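Local coordinates for putative glycosyltransferase (Mannosyltransferase) involved in glycosylating the PBCV-1 major capsid protein (Paramecium bursaria Chlorella virus 1, PDB 2P6W) that probably transfers a sugar from a UDP-sugar donor, through its manganese-binding N-terminal domain, in glycosylating the major capsid protein of the virus, at residues L132-E135 and K136-S140. Residues are numbered along the deposited sequence; the frame is centred on the assembly and turned at random.
Sequences LEIE and KIVWS
Leu132 O accepts the backbone N-H of Lys136 at 3.1 Å (N to O), an i to i+4 bond of helix 132-140, and Lys136 CG packs against that same carbonyl oxygen. One residue on, Glu133 forms an i to i+3 salt bridge on the exposed face: its OE2 meets Lys136 NZ at 2.9 Å, taken on the syn side and 17° out of the carboxylate plane. The two side chains run alongside each other in the same direction. Glu133 folds at chi2 (-72°), whereas Lys136 is extended beyond CG, and its CD and CE pass along the carboxylate before the ammonium reaches it. Glu133 O takes the longer backbone bond from Ile137 N, 3.3 Å, and Ile137 CG1 lies beside this oxygen. Next comes Ile134, whose O receives Val138 N at 2.9 Å; the CG2 methyls of Ile134 and Val138 just meet. This partly buried helix, following strand 124-128, belongs to the GT-A-type nucleotide-sugar-binding domain and flanks its central mixed sheet, with Leu132 leaning on Ile63 and Ala67 of helix 59-69 and both Ile134 and Val138 on Val161 of helix 153-164. Glu135 is buried; its O accepts Trp139 N at 2.9 Å, while its carboxylate is engaged elsewhere: OE2 makes a salt bridge to Lys125 NZ and a hydrogen bond with Tyr107 OH, and OE1 a hydrogen bond with Ser60 OG. The side chain of Glu135 lies about 5 Å from that of Arg59, a UDP-glucose-binding residue, though no donor is bound here.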
# COMPACT_ATOMS: atom_id res chain seq x y z
N LEU A 132 9.16 1.43 -11.76
CA LEU A 132 9.81 2.40 -10.86
C LEU A 132 9.91 3.78 -11.52
O LEU A 132 9.74 4.80 -10.84
CB LEU A 132 11.20 1.93 -10.46
CG LEU A 132 11.23 0.82 -9.41
CD1 LEU A 132 12.67 0.33 -9.29
CD2 LEU A 132 10.70 1.27 -8.05
N GLU A 133 10.16 3.82 -12.82
CA GLU A 133 10.28 5.12 -13.50
C GLU A 133 8.92 5.80 -13.59
O GLU A 133 8.82 7.03 -13.58
CB GLU A 133 10.92 4.93 -14.87
CG GLU A 133 12.40 4.61 -14.75
CD GLU A 133 13.20 5.82 -14.32
OE1 GLU A 133 13.03 6.89 -14.94
OE2 GLU A 133 13.99 5.69 -13.35
N ILE A 134 7.87 4.99 -13.63
CA ILE A 134 6.50 5.52 -13.58
C ILE A 134 6.22 6.15 -12.23
O ILE A 134 5.66 7.25 -12.16
CB ILE A 134 5.45 4.44 -13.87
CG1 ILE A 134 5.61 3.96 -15.32
CG2 ILE A 134 4.05 4.98 -13.58
CD1 ILE A 134 4.65 2.84 -15.72
N GLU A 135 6.60 5.46 -11.15
CA GLU A 135 6.40 6.03 -9.82
C GLU A 135 7.16 7.36 -9.66
O GLU A 135 6.70 8.27 -8.97
CB GLU A 135 6.82 5.04 -8.75
CG GLU A 135 5.85 3.87 -8.65
CD GLU A 135 4.55 4.28 -7.96
OE1 GLU A 135 4.62 4.96 -6.92
OE2 GLU A 135 3.46 3.94 -8.45
N LYS A 136 8.32 7.46 -10.29
CA LYS A 136 9.05 8.72 -10.28
C LYS A 136 8.20 9.84 -10.88
O LYS A 136 8.19 10.96 -10.36
CB LYS A 136 10.37 8.62 -11.04
CG LYS A 136 11.47 7.90 -10.30
CD LYS A 136 12.80 8.01 -11.06
CE LYS A 136 13.91 7.16 -10.45
NZ LYS A 136 15.15 7.31 -11.28
N ILE A 137 7.48 9.53 -11.96
CA ILE A 137 6.58 10.51 -12.56
C ILE A 137 5.41 10.83 -11.63
O ILE A 137 5.05 12.00 -11.46
CB ILE A 137 6.08 10.05 -13.95
CG1 ILE A 137 7.26 9.89 -14.92
CG2 ILE A 137 5.08 11.04 -14.50
CD1 ILE A 137 8.01 11.17 -15.17
N VAL A 138 4.85 9.81 -10.99
CA VAL A 138 3.74 10.04 -10.06
C VAL A 138 4.19 11.01 -8.99
O VAL A 138 3.50 11.98 -8.70
CB VAL A 138 3.30 8.75 -9.39
CG1 VAL A 138 2.29 9.02 -8.26
CG2 VAL A 138 2.69 7.81 -10.42
N TRP A 139 5.34 10.75 -8.39
CA TRP A 139 5.87 11.69 -7.39
C TRP A 139 6.03 13.11 -7.95
O TRP A 139 5.67 14.07 -7.27
CB TRP A 139 7.20 11.15 -6.84
CG TRP A 139 7.91 12.07 -5.89
CD1 TRP A 139 9.13 12.64 -6.07
CD2 TRP A 139 7.46 12.50 -4.59
NE1 TRP A 139 9.48 13.41 -4.98
CE2 TRP A 139 8.47 13.34 -4.05
CE3 TRP A 139 6.30 12.28 -3.84
CZ2 TRP A 139 8.35 13.96 -2.80
CZ3 TRP A 139 6.18 12.88 -2.58
CH2 TRP A 139 7.20 13.72 -2.08
N SER A 140 6.53 13.23 -9.18
CA SER A 140 6.78 14.54 -9.80
C SER A 140 5.51 15.34 -10.01
O SER A 140 5.57 16.57 -10.17
CB SER A 140 7.51 14.38 -11.14
OG SER A 140 6.61 13.99 -12.18